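Local structure of phenylalanine--tRNA ligase beta subunit (Pyrococcus horikoshii, 2CXI) at residues 57-62 / 66-71; 163-168 / 177-182. The protein forms, with the alpha subunit, the tetrameric enzyme that uses ATP to attach L-phenylalanine to tRNA(Phe), this fragment being the N-terminal part of the beta subunit. All blocks are in the same frame, centred on the assembly; numbering follows the deposited sequence.

Interaction 1. Residues 57-62 / 66-71; sequences PDLWSA and ARQIKW
Two torsions bring Arg67 and Asp58 together: the arginine sends CG away from its own backbone N (chi1 -171°) and then kinks at chi3, which brings NH2 beside Asp58, while Asp58 tucks CG between its N and carbonyl carbon. The two side chains cross nearly at right angles, and their flat ends are inclined by 30°. Direct ion pairing is long, 3.8 Å from Asp58 OD1 to Arg67 NH2, and the same NH2 lies 3.5 Å from the carbonyl O of Asp58, reached obliquely.

A water completes the join. It donates to Asp58 OD1 over 3.0 Å and sits in the plane of the guanidinium, at its edge, where it accepts from Arg67 NE at 2.9 Å. A weak bond to this water from NE2 of Gln68, whose chain is bent at chi2, is doubtful, because the modelled amide sits too close to Leu59. The water thus bridges the two charged groups, whose direct pairing is long, and ties Arg67 of the helix to Asp58 of the 3-10 segment.

The arrangement is a loop folded back on the helix it leads into. Ser61 occupies the N-cap position of helix 62-72, whose first turn is recorded by the bond from Ala66 N to Ala62 O, 2.9 Å long and nearly straight at 165°. Ala66 CB rests 3.3 Å from that same carbonyl O.

Beyond the two segments, Arg56 takes the other carboxylate oxygen, OD2 of Asp58, in a salt bridge, and Phe328 receives the Arg67 guanidinium in a cation-pi contact. Asp58 also touches Phe328, and its side chain lies about 6 Å from that of Asp331, a predicted ligand of a magnesium ion shared with the alpha subunit.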
# COMPACT_ATOMS: atom_id res chain seq x y z
N PRO A 57 -7.95 18.11 34.99
CA PRO A 57 -7.78 18.85 33.73
C PRO A 57 -9.09 18.93 32.90
O PRO A 57 -9.26 19.86 32.14
CB PRO A 57 -6.69 18.05 32.96
CG PRO A 57 -6.04 17.16 33.98
CD PRO A 57 -6.95 17.02 35.16
N ASP A 58 -9.99 17.98 33.09
CA ASP A 58 -11.26 17.97 32.37
C ASP A 58 -12.05 19.24 32.67
O ASP A 58 -12.86 19.65 31.86
CB ASP A 58 -12.09 16.70 32.63
CG ASP A 58 -12.71 16.64 34.02
OD1 ASP A 58 -13.92 16.93 34.17
OD2 ASP A 58 -12.08 16.30 35.02
N LEU A 59 -11.76 19.88 33.83
CA LEU A 59 -12.52 21.02 34.29
C LEU A 59 -11.90 22.32 33.89
O LEU A 59 -12.37 23.37 34.35
CB LEU A 59 -12.68 20.98 35.83
CG LEU A 59 -13.91 20.33 36.46
CD1 LEU A 59 -14.70 19.48 35.51
CD2 LEU A 59 -13.68 19.57 37.79
N TRP A 60 -10.88 22.30 33.04
CA TRP A 60 -10.13 23.53 32.73
C TRP A 60 -10.43 24.15 31.40
O TRP A 60 -9.53 24.78 30.79
CB TRP A 60 -8.62 23.32 32.84
CG TRP A 60 -8.15 22.82 34.13
CD1 TRP A 60 -8.83 22.81 35.32
CD2 TRP A 60 -6.88 22.24 34.38
NE1 TRP A 60 -8.06 22.23 36.29
CE2 TRP A 60 -6.85 21.87 35.74
CE3 TRP A 60 -5.75 21.97 33.58
CZ2 TRP A 60 -5.75 21.26 36.33
CZ3 TRP A 60 -4.66 21.35 34.17
CH2 TRP A 60 -4.67 21.01 35.54
N SER A 61 -11.66 23.99 30.90
CA SER A 61 -12.07 24.69 29.70
C SER A 61 -13.57 24.88 29.71
O SER A 61 -14.28 24.23 30.51
CB SER A 61 -11.66 23.88 28.43
OG SER A 61 -12.48 22.72 28.34
N ALA A 62 -14.06 25.66 28.75
CA ALA A 62 -15.52 25.89 28.61
C ALA A 62 -16.28 24.59 28.45
O ALA A 62 -17.39 24.41 29.00
CB ALA A 62 -15.81 26.79 27.40
N ALA A 66 -19.16 23.50 31.10
CA ALA A 66 -20.52 23.35 30.60
C ALA A 66 -21.01 21.94 30.86
O ALA A 66 -22.15 21.73 31.21
CB ALA A 66 -20.55 23.64 29.10
N ARG A 67 -20.12 20.97 30.69
CA ARG A 67 -20.51 19.57 30.90
C ARG A 67 -20.92 19.39 32.37
O ARG A 67 -22.00 18.90 32.64
CB ARG A 67 -19.33 18.65 30.51
CG ARG A 67 -19.62 17.13 30.45
CD ARG A 67 -18.47 16.42 29.72
NE ARG A 67 -17.21 16.73 30.38
CZ ARG A 67 -16.02 16.84 29.80
NH1 ARG A 67 -15.86 16.64 28.48
NH2 ARG A 67 -14.97 17.13 30.56
N GLN A 68 -20.08 19.84 33.30
CA GLN A 68 -20.44 19.76 34.71
C GLN A 68 -21.75 20.42 35.03
O GLN A 68 -22.57 19.84 35.76
CB GLN A 68 -19.42 20.45 35.59
CG GLN A 68 -18.92 19.53 36.58
CD GLN A 68 -17.79 18.90 35.92
OE1 GLN A 68 -17.51 17.70 36.09
NE2 GLN A 68 -17.13 19.70 35.08
N ILE A 69 -21.91 21.64 34.54
CA ILE A 69 -23.16 22.37 34.78
C ILE A 69 -24.37 21.62 34.21
O ILE A 69 -25.43 21.59 34.84
CB ILE A 69 -23.04 23.81 34.27
CG1 ILE A 69 -22.01 24.55 35.13
CG2 ILE A 69 -24.41 24.57 34.29
CD1 ILE A 69 -21.54 25.89 34.49
N LYS A 70 -24.24 21.04 33.02
CA LYS A 70 -25.37 20.28 32.44
C LYS A 70 -25.79 19.14 33.38
O LYS A 70 -26.99 18.90 33.58
CB LYS A 70 -25.03 19.72 31.03
CG LYS A 70 -25.15 20.79 29.90
CD LYS A 70 -25.06 20.19 28.51
CE LYS A 70 -23.65 19.73 28.20
NZ LYS A 70 -23.55 19.48 26.69
N TRP A 71 -24.81 18.43 33.94
CA TRP A 71 -25.09 17.36 34.91
C TRP A 71 -25.66 17.91 36.23
O TRP A 71 -26.65 17.37 36.77
CB TRP A 71 -23.81 16.52 35.15
CG TRP A 71 -23.81 15.23 34.37
CD1 TRP A 71 -24.07 14.00 34.86
CD2 TRP A 71 -23.53 15.06 32.97
NE1 TRP A 71 -23.98 13.05 33.85
CE2 TRP A 71 -23.63 13.69 32.68
CE3 TRP A 71 -23.20 15.94 31.92
CZ2 TRP A 71 -23.45 13.16 31.38
CZ3 TRP A 71 -22.99 15.42 30.62
CH2 TRP A 71 -23.12 14.04 30.38
O HOH W 1 -16.57 17.77 32.98

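Interaction 2. Residues 163-168 / 177-182; sequences EKFAPL and EEILEK
Phe165 and Pro167 receive Ile179 in a packing of strand 164-165 and the loop after it on helix 176-182, within the B3/4 domain, where the two-stranded antiparallel hairpin of 164-165 and 174-175 runs directly into that helix. The chain leaves the first strand, returns along the second, and the helix then lays one apolar residue against the segment that opened the hairpin.

The contact is wholly apolar and is built around that single isoleucine. Its first torsion (chi1 -60°) sets CG1 opposite the carbonyl carbon, and the extended chi2 carries CD1 out over one face of the Phe165 ring, the side chains crossing at about a right angle. CD1 comes to 3.4 Å from Phe165 CE1, and stands 3.7 Å from both CD1 and CZ of that ring, an aliphatic methyl set against an aromatic face. Pro167 meets the isoleucine differently, the two side chains reaching toward each other tip to tip.

Backbone hydrogen bonds place the segment in the fold: Phe165 pairs with Met174 across the hairpin, and Ala166 with Glu219. The apolar surface also continues beyond the pair, since Met212 touches both Phe165 and Ile179, and Ile216 touches both Pro167 and Ile179. At the proline, ring atom CG approaches Ile179 CG1 to 3.9 Å, while CB lies 4.1 Å from the CG2 branch.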
# COMPACT_ATOMS: atom_id res chain seq x y z
N GLU A 163 18.34 17.87 10.44
CA GLU A 163 17.02 17.97 9.77
C GLU A 163 16.48 19.39 9.83
O GLU A 163 16.76 20.14 10.77
CB GLU A 163 15.98 17.01 10.37
CG GLU A 163 16.21 15.52 10.18
CD GLU A 163 16.36 15.08 8.73
OE1 GLU A 163 15.67 15.64 7.85
OE2 GLU A 163 17.17 14.16 8.47
N LYS A 164 15.68 19.76 8.83
CA LYS A 164 15.17 21.12 8.71
C LYS A 164 13.65 21.16 8.58
O LYS A 164 13.05 20.28 7.98
CB LYS A 164 15.75 21.82 7.46
CG LYS A 164 17.26 22.02 7.46
CD LYS A 164 17.60 23.10 6.38
CE LYS A 164 18.97 22.87 5.75
NZ LYS A 164 19.04 23.53 4.39
N PHE A 165 13.06 22.24 9.09
CA PHE A 165 11.69 22.65 8.75
C PHE A 165 11.53 24.10 9.21
O PHE A 165 12.38 24.61 9.96
CB PHE A 165 10.64 21.70 9.39
CG PHE A 165 10.41 21.90 10.90
CD1 PHE A 165 11.28 21.33 11.84
CD2 PHE A 165 9.26 22.57 11.36
CE1 PHE A 165 11.05 21.47 13.24
CE2 PHE A 165 9.02 22.76 12.74
CZ PHE A 165 9.93 22.19 13.70
N ALA A 166 10.46 24.76 8.77
CA ALA A 166 10.18 26.15 9.13
C ALA A 166 9.28 26.12 10.35
O ALA A 166 8.11 25.70 10.23
CB ALA A 166 9.46 26.88 7.97
N PRO A 167 9.80 26.55 11.50
CA PRO A 167 8.98 26.55 12.72
C PRO A 167 7.96 27.69 12.66
O PRO A 167 8.14 28.64 11.88
CB PRO A 167 10.01 26.71 13.86
CG PRO A 167 11.14 27.56 13.21
CD PRO A 167 11.16 27.09 11.74
N LEU A 168 6.88 27.55 13.42
CA LEU A 168 5.83 28.54 13.52
C LEU A 168 6.41 29.95 13.74
O LEU A 168 7.19 30.17 14.68
CB LEU A 168 4.90 28.22 14.69
CG LEU A 168 3.74 29.19 14.91
CD1 LEU A 168 2.61 28.88 13.97
CD2 LEU A 168 3.25 29.14 16.35
N GLU A 177 18.73 22.12 15.36
CA GLU A 177 19.70 22.85 16.15
C GLU A 177 19.46 24.37 16.18
O GLU A 177 19.38 24.97 17.25
CB GLU A 177 21.10 22.53 15.62
CG GLU A 177 21.76 21.44 16.42
CD GLU A 177 21.82 21.84 17.88
OE1 GLU A 177 21.24 21.12 18.72
OE2 GLU A 177 22.40 22.91 18.17
N GLU A 178 19.29 24.97 14.99
CA GLU A 178 19.04 26.40 14.87
C GLU A 178 17.72 26.80 15.51
O GLU A 178 17.62 27.90 16.06
CB GLU A 178 19.03 26.84 13.40
CG GLU A 178 20.37 26.61 12.71
CD GLU A 178 20.38 27.02 11.25
OE1 GLU A 178 19.41 26.71 10.49
OE2 GLU A 178 21.39 27.63 10.84
N ILE A 179 16.72 25.93 15.41
CA ILE A 179 15.43 26.22 16.04
C ILE A 179 15.58 26.29 17.57
O ILE A 179 15.08 27.23 18.20
CB ILE A 179 14.34 25.20 15.62
CG1 ILE A 179 14.12 25.23 14.08
CG2 ILE A 179 13.02 25.50 16.35
CD1 ILE A 179 13.15 24.08 13.55
N LEU A 180 16.26 25.31 18.16
CA LEU A 180 16.52 25.33 19.62
C LEU A 180 17.24 26.60 20.06
O LEU A 180 16.92 27.18 21.09
CB LEU A 180 17.30 24.10 20.07
CG LEU A 180 16.58 22.75 19.95
CD1 LEU A 180 17.25 21.75 20.83
CD2 LEU A 180 15.10 22.88 20.35
N GLU A 181 18.16 27.05 19.22
CA GLU A 181 18.96 28.26 19.48
C GLU A 181 18.17 29.56 19.29
O GLU A 181 18.17 30.41 20.15
CB GLU A 181 20.20 28.21 18.58
CG GLU A 181 21.27 29.24 18.88
CD GLU A 181 22.16 29.51 17.67
OE1 GLU A 181 22.22 28.66 16.73
OE2 GLU A 181 22.80 30.60 17.65
N LYS A 182 17.49 29.69 18.16
CA LYS A 182 16.87 30.96 17.73
C LYS A 182 15.40 31.16 18.08
O LYS A 182 14.97 32.29 18.31
CB LYS A 182 16.99 31.10 16.20
CG LYS A 182 18.42 31.20 15.72
CD LYS A 182 19.01 32.56 16.12
CE LYS A 182 20.39 32.40 16.72
NZ LYS A 182 21.33 31.80 15.72

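Both contacts are buried, yet they illustrate two ways in which a helix packs against a preceding segment. The centre of interaction 1 lies about 12 Å from that of the chain, and the contact relies on charge, a bridging water and a backbone bond, close to the predicted magnesium ligands. Interaction 2, its centre about 27 Å from that of the chain and away from the annotated sites, depends on apolar packing beside a small hairpin. They hold different elements, helix 62-72 in one and helix 176-182 in the other, and lie on opposite sides of the chain's centre. Their nearest atoms are about 20 Å apart, and interaction 1 closes along the chain before interaction 2 opens.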